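Short-chain-enoyl-CoA hydratase (Clostridium acetobutylicum, PDB 5Z7R) catalyses the reversible hydration of crotonyl-CoA and other short-chain enoyl-CoA thioesters in butanoate metabolism. Local coordinates at residues 17-20 / 25-28; 69-74 / 80-85; 88-93 / 116-121. One frame throughout, in Å; residues are numbered along the deposited sequence.

Contact 1 of 3, residues 17-20 / 25-28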
# COMPACT_ATOMS: atom_id res chain seq x y z
N VAL A 17 26.54 19.84 10.19
CA VAL A 17 27.33 18.68 9.88
C VAL A 17 27.87 19.00 8.53
O VAL A 17 27.13 19.40 7.64
CB VAL A 17 26.45 17.42 9.84
CG1 VAL A 17 27.24 16.19 9.43
CG2 VAL A 17 25.81 17.18 11.20
N THR A 18 29.17 18.86 8.38
CA THR A 18 29.83 19.25 7.15
C THR A 18 30.66 18.11 6.70
O THR A 18 31.54 17.66 7.44
CB THR A 18 30.78 20.47 7.33
OG1 THR A 18 30.07 21.60 7.87
CG2 THR A 18 31.37 20.85 6.04
N ILE A 19 30.41 17.63 5.50
CA ILE A 19 31.29 16.63 4.94
C ILE A 19 32.48 17.36 4.38
O ILE A 19 32.33 18.31 3.61
CB ILE A 19 30.62 15.79 3.87
CG1 ILE A 19 29.61 14.86 4.54
CG2 ILE A 19 31.67 14.98 3.11
CD1 ILE A 19 28.40 14.56 3.69
N ASN A 20 33.67 16.88 4.75
CA ASN A 20 34.92 17.60 4.55
C ASN A 20 36.00 16.70 3.96
O ASN A 20 36.87 16.24 4.68
CB ASN A 20 35.33 18.19 5.90
CG ASN A 20 36.63 18.99 5.83
OD1 ASN A 20 37.10 19.40 4.76
ND2 ASN A 20 37.21 19.21 7.00
N LEU A 25 36.34 16.33 -3.30
CA LEU A 25 35.10 16.97 -3.67
C LEU A 25 34.00 16.50 -2.73
O LEU A 25 32.85 16.34 -3.15
CB LEU A 25 34.74 16.68 -5.14
CG LEU A 25 35.73 17.22 -6.15
CD1 LEU A 25 35.60 16.52 -7.50
CD2 LEU A 25 35.59 18.75 -6.29
N ASN A 26 34.36 16.29 -1.47
CA ASN A 26 33.48 15.73 -0.46
C ASN A 26 32.77 14.40 -0.80
O ASN A 26 31.69 14.11 -0.23
CB ASN A 26 32.46 16.78 -0.08
CG ASN A 26 33.11 18.00 0.48
OD1 ASN A 26 33.85 17.91 1.45
ND2 ASN A 26 32.83 19.15 -0.12
N ALA A 27 33.40 13.59 -1.66
CA ALA A 27 32.81 12.30 -2.07
C ALA A 27 32.62 11.33 -0.91
O ALA A 27 33.31 11.41 0.13
CB ALA A 27 33.61 11.63 -3.17
N LEU A 28 31.65 10.44 -1.10
CA LEU A 28 31.30 9.44 -0.10
C LEU A 28 32.04 8.15 -0.34
O LEU A 28 32.06 7.63 -1.45
CB LEU A 28 29.81 9.14 -0.15
CG LEU A 28 28.91 10.35 0.02
CD1 LEU A 28 27.48 9.96 -0.34
CD2 LEU A 28 29.01 10.88 1.44
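The backbones of 17-20 and 25-28 draw closest at N20 and N26, whose CA atoms lie 5.5 Å apart, where the chain leaves strand 14-19 and loops back before helix 30-45. L25 and N26 both have left-handed helical backbone angles, and the N26 side chain points toward the strand end. I19 meets N26 with its CG2 methyl: chi1 of -72° keeps CG1 beside the backbone N and so puts CG2 anti to it, 3.7 Å from N26 CB and 3.5 Å from the backbone N26 O. The other branch of I19 runs on toward L28, where CD1 and L28 CD2 make a looser contact at 4.4 Å; V63 also packs on both residues.

The amide of N26 is a worked example of a buried polar group bonded to backbone atoms of three residues. Its OD1 lies 2.7 Å from I19 O and 3.3 Å from N20 CA, but the first of these is an approach of two acceptors and cannot be a bond. What fixes the amide is outside: OD1 accepts from the backbone N of R21, while ND2 donates to A57 O and weakly to S61 O. R21 also returns to the loop through NH1, which bonds A27 O.

The loop brings L28 near the probable active site of this crotonase-fold enzyme, its side chain about 7 Å from that of E114, the nucleophile by similarity. Chemically, the buried amide is satisfied by backbone groups at both ends, and the R21 N-H probably eases the electrostatic cost of bringing two carbonyl oxygens together.

Contact 2 of 3, residues 69-74 / 80-85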
# COMPACT_ATOMS: atom_id res chain seq x y z
N SER A 69 36.53 3.45 -6.69
CA SER A 69 37.57 2.45 -6.43
C SER A 69 37.07 1.39 -5.49
O SER A 69 37.44 0.22 -5.64
CB SER A 69 38.80 3.08 -5.78
OG SER A 69 39.32 4.06 -6.62
N GLU A 70 36.24 1.78 -4.52
CA GLU A 70 35.75 0.80 -3.58
C GLU A 70 34.80 -0.13 -4.30
O GLU A 70 34.64 -1.28 -3.90
CB GLU A 70 35.08 1.45 -2.39
CG GLU A 70 36.01 2.31 -1.56
CD GLU A 70 35.33 2.89 -0.33
OE1 GLU A 70 34.07 3.01 -0.35
OE2 GLU A 70 36.05 3.21 0.65
N MET A 71 34.20 0.35 -5.39
CA MET A 71 33.09 -0.34 -6.08
C MET A 71 33.46 -1.23 -7.26
O MET A 71 32.78 -2.24 -7.50
CB MET A 71 32.05 0.69 -6.55
CG MET A 71 31.10 1.12 -5.45
SD MET A 71 29.86 2.32 -5.98
CE MET A 71 30.82 3.80 -5.78
N LYS A 72 34.51 -0.85 -7.99
CA LYS A 72 34.82 -1.45 -9.29
C LYS A 72 34.86 -2.98 -9.36
O LYS A 72 34.58 -3.56 -10.43
CB LYS A 72 36.17 -0.93 -9.78
CG LYS A 72 36.66 -1.59 -11.07
CD LYS A 72 37.87 -0.85 -11.62
CE LYS A 72 38.78 -1.80 -12.38
NZ LYS A 72 39.60 -2.62 -11.45
N GLU A 73 35.27 -3.62 -8.27
CA GLU A 73 35.49 -5.06 -8.27
C GLU A 73 34.46 -5.79 -7.47
O GLU A 73 34.53 -7.02 -7.33
CB GLU A 73 36.89 -5.40 -7.74
CG GLU A 73 38.04 -4.95 -8.65
CD GLU A 73 38.00 -5.56 -10.04
OE1 GLU A 73 37.72 -6.77 -10.17
OE2 GLU A 73 38.29 -4.84 -11.01
N MET A 74 33.48 -5.07 -6.94
CA MET A 74 32.39 -5.72 -6.22
C MET A 74 31.61 -6.66 -7.12
O MET A 74 31.52 -6.48 -8.34
CB MET A 74 31.44 -4.70 -5.67
CG MET A 74 31.97 -3.91 -4.49
SD MET A 74 30.69 -2.77 -3.93
CE MET A 74 31.07 -2.70 -2.19
N ARG A 80 24.98 -5.51 -3.76
CA ARG A 80 23.77 -5.50 -2.95
C ARG A 80 24.06 -5.00 -1.55
O ARG A 80 23.38 -4.10 -1.10
CB ARG A 80 23.14 -6.89 -2.97
CG ARG A 80 22.11 -7.18 -1.89
CD ARG A 80 21.55 -8.60 -2.05
NE ARG A 80 20.33 -8.71 -1.30
CZ ARG A 80 20.26 -8.85 0.02
NH1 ARG A 80 21.36 -8.91 0.77
NH2 ARG A 80 19.07 -8.92 0.60
N LYS A 81 25.09 -5.54 -0.87
CA LYS A 81 25.35 -5.20 0.53
C LYS A 81 25.72 -3.73 0.65
O LYS A 81 25.24 -3.06 1.54
CB LYS A 81 26.47 -6.05 1.17
CG LYS A 81 26.34 -6.14 2.71
CD LYS A 81 27.67 -6.46 3.44
CE LYS A 81 27.98 -7.96 3.60
NZ LYS A 81 27.88 -8.49 5.00
N PHE A 82 26.57 -3.25 -0.25
CA PHE A 82 26.91 -1.83 -0.32
C PHE A 82 25.62 -0.98 -0.36
O PHE A 82 25.38 -0.13 0.53
CB PHE A 82 27.76 -1.59 -1.55
CG PHE A 82 28.47 -0.27 -1.56
CD1 PHE A 82 29.29 0.10 -0.51
CD2 PHE A 82 28.35 0.59 -2.64
CE1 PHE A 82 29.97 1.31 -0.52
CE2 PHE A 82 29.01 1.81 -2.66
CZ PHE A 82 29.84 2.17 -1.60
N GLY A 83 24.78 -1.25 -1.37
CA GLY A 83 23.50 -0.56 -1.52
C GLY A 83 22.70 -0.48 -0.25
O GLY A 83 22.24 0.59 0.14
N ILE A 84 22.55 -1.62 0.42
CA ILE A 84 21.78 -1.68 1.66
C ILE A 84 22.41 -0.80 2.75
O ILE A 84 21.72 -0.14 3.52
CB ILE A 84 21.61 -3.16 2.17
CG1 ILE A 84 20.62 -3.91 1.27
CG2 ILE A 84 21.14 -3.24 3.62
CD1 ILE A 84 20.54 -5.40 1.50
N LEU A 85 23.73 -0.81 2.83
CA LEU A 85 24.40 -0.10 3.94
C LEU A 85 24.31 1.42 3.75
O LEU A 85 24.00 2.13 4.69
CB LEU A 85 25.84 -0.56 4.09
CG LEU A 85 25.97 -2.04 4.52
CD1 LEU A 85 27.42 -2.41 4.83
CD2 LEU A 85 25.04 -2.40 5.69
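Two methionines bear on the ring of F82, M71 and M74, their side chains crossing that of F82 at about a right angle. M71 reaches the CE2 corner, with SD 3.5 Å and CG 3.6 Å from that atom. M74 works nearer the root of the ring: its CE is 3.5 Å from F82 CB and 3.6 Å from F82 CG. The sulfurs sit equally far from the centroid of the F82 ring, 4.7 Å for each SD, but at different slants, 66° off the ring normal for M71 and 33° for M74. Both are Met-aromatic contacts, and they join the weakly bonded helix at about 68-71 and the turn after it to helix 76-95 in this crotonase-fold enzyme.

With CG anti to the backbone N, the F82 ring points out from its helix toward the two methionines. These are brought to it by a type I turn from M71 to M74, closed by a bond from M74 N to M71 O of 3.0 Å. E70 OE1 comes no nearer than 4.4 Å to F82 CE1, its carboxylate being held by the hydroxyl of S30. Further out, the F143 ring meets the F82 ring, M71 leans on A66, and M74 packs on F237 of a second subunit.

Contact 3 of 3, residues 88-93 / 116-121; sequences KVFRRL and AMSCDI
The ring of F90 receives S118 OG obliquely, at 3.7 Å from F90 CD2, while F143 meets the same ring in an edge-to-face pair; L28, L33, E114 and I115 also pack against F90. This is the core of the crotonase fold, where helix 76-95 lies against the end of helix 111-117, the helix that carries E114, the nucleophile by similarity.

S118, the first residue after helix 111-117, is the one in 116-121 that touches F90. Its OG reaches F90 CB at 3.5 Å, and its CB comes within 3.6 Å of F90 O. The S118 hydroxyl donates to the backbone O of E114, one turn earlier; with chi1 at -51°, OG stands beside the backbone N and turns back toward the helix 111-117 that precedes it.

One turn along, L93 continues the interface. Its backbone C is 3.9 Å from S118 O, and I115 packs on its side chain. Beyond S118 the chain leaves for strand 121-125: D120 is tied to the backbone N of V100 and to K211, and its other oxygen forms a salt bridge with K159 of a fourth subunit. At the start of this exit, L93 CD2 touches C119 SG at 3.9 Å.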
# COMPACT_ATOMS: atom_id res chain seq x y z
N LYS A 88 20.79 2.35 4.36
CA LYS A 88 20.51 2.29 5.78
C LYS A 88 20.97 3.59 6.47
O LYS A 88 20.30 4.10 7.35
CB LYS A 88 21.17 1.06 6.41
CG LYS A 88 20.74 0.86 7.85
CD LYS A 88 20.87 -0.60 8.31
CE LYS A 88 22.32 -1.07 8.37
NZ LYS A 88 23.21 -0.09 9.06
N VAL A 89 22.12 4.12 6.06
CA VAL A 89 22.61 5.36 6.63
C VAL A 89 21.69 6.53 6.23
O VAL A 89 21.23 7.28 7.06
CB VAL A 89 24.06 5.69 6.17
CG1 VAL A 89 24.42 7.07 6.65
CG2 VAL A 89 25.05 4.66 6.71
N PHE A 90 21.42 6.65 4.95
CA PHE A 90 20.51 7.71 4.46
C PHE A 90 19.07 7.65 4.99
O PHE A 90 18.47 8.68 5.26
CB PHE A 90 20.50 7.63 2.95
CG PHE A 90 21.78 8.09 2.34
CD1 PHE A 90 22.92 8.30 3.12
CD2 PHE A 90 21.84 8.36 0.98
CE1 PHE A 90 24.10 8.71 2.55
CE2 PHE A 90 23.03 8.78 0.41
CZ PHE A 90 24.16 8.95 1.19
N ARG A 91 18.54 6.45 5.18
CA ARG A 91 17.21 6.27 5.74
C ARG A 91 17.17 6.72 7.18
O ARG A 91 16.13 7.23 7.64
CB ARG A 91 16.78 4.81 5.66
CG ARG A 91 15.42 4.53 6.24
CD ARG A 91 14.37 5.33 5.47
NE ARG A 91 13.04 4.80 5.72
CZ ARG A 91 11.92 5.52 5.82
NH1 ARG A 91 10.77 4.90 6.08
NH2 ARG A 91 11.93 6.84 5.65
N ARG A 92 18.28 6.54 7.89
CA ARG A 92 18.34 6.94 9.30
C ARG A 92 18.30 8.46 9.42
O ARG A 92 17.66 9.01 10.33
CB ARG A 92 19.62 6.42 9.95
CG ARG A 92 19.67 6.62 11.48
CD ARG A 92 20.95 5.98 12.00
NE ARG A 92 21.13 6.07 13.45
CZ ARG A 92 22.17 5.53 14.07
NH1 ARG A 92 23.10 4.89 13.37
NH2 ARG A 92 22.31 5.65 15.38
N LEU A 93 18.97 9.12 8.48
CA LEU A 93 18.94 10.56 8.36
C LEU A 93 17.51 11.07 8.04
O LEU A 93 17.02 12.04 8.67
CB LEU A 93 19.91 11.00 7.27
CG LEU A 93 20.15 12.51 7.17
CD1 LEU A 93 20.96 13.01 8.35
CD2 LEU A 93 20.89 12.86 5.90
N ALA A 116 21.28 14.41 -0.19
CA ALA A 116 20.52 15.65 -0.08
C ALA A 116 19.01 15.33 -0.10
O ALA A 116 18.23 15.90 0.68
CB ALA A 116 20.91 16.60 -1.21
N MET A 117 18.62 14.37 -0.95
CA MET A 117 17.19 13.94 -1.05
C MET A 117 16.72 13.25 0.20
O MET A 117 15.52 13.12 0.42
CB MET A 117 16.99 13.02 -2.21
CG MET A 117 17.25 13.72 -3.51
SD MET A 117 16.66 12.92 -4.99
CE MET A 117 17.84 11.62 -5.33
N SER A 118 17.67 12.84 1.04
CA SER A 118 17.37 12.16 2.28
C SER A 118 17.20 13.10 3.43
O SER A 118 16.88 12.66 4.51
CB SER A 118 18.46 11.12 2.61
OG SER A 118 18.74 10.26 1.51
N CYS A 119 17.42 14.39 3.23
CA CYS A 119 17.05 15.40 4.25
C CYS A 119 15.61 15.92 4.09
O CYS A 119 14.98 15.76 3.04
CB CYS A 119 18.00 16.59 4.18
SG CYS A 119 19.75 16.17 4.17
N ASP A 120 15.10 16.52 5.14
CA ASP A 120 13.79 17.13 5.12
C ASP A 120 13.59 18.26 4.05
O ASP A 120 12.64 18.22 3.28
CB ASP A 120 13.49 17.65 6.51
CG ASP A 120 13.37 16.54 7.52
OD1 ASP A 120 12.43 15.75 7.39
OD2 ASP A 120 14.21 16.46 8.45
N ILE A 121 14.52 19.23 4.03
CA ILE A 121 14.45 20.45 3.24
C ILE A 121 15.75 20.63 2.47
O ILE A 121 16.84 20.52 3.03
CB ILE A 121 14.24 21.64 4.18
CG1 ILE A 121 12.84 21.58 4.78
CG2 ILE A 121 14.38 22.97 3.45
CD1 ILE A 121 12.73 22.26 6.12

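How the contacts relate
From the N terminus, contact 1 comes first: it closes the short loop 21-24 and joins the end of strand 14-19 to the lead into helix 30-45. Contact 2 then closes residues 75-79, folding helix 68-71 onto helix 76-95. Contact 3 starts farther along that same helix and closes a much longer loop, 94-115, which includes strands 100-104 and 107-109 of two different sheets. The three follow in series; none nests in or crosses another. In space contacts 1 and 3 meet, L28 CD1 lying 3.8 Å from F90 CZ, whereas contacts 1 and 2 stay about 5 Å apart at their nearest atoms. Helix 76-95 is the element common to contacts 2 and 3.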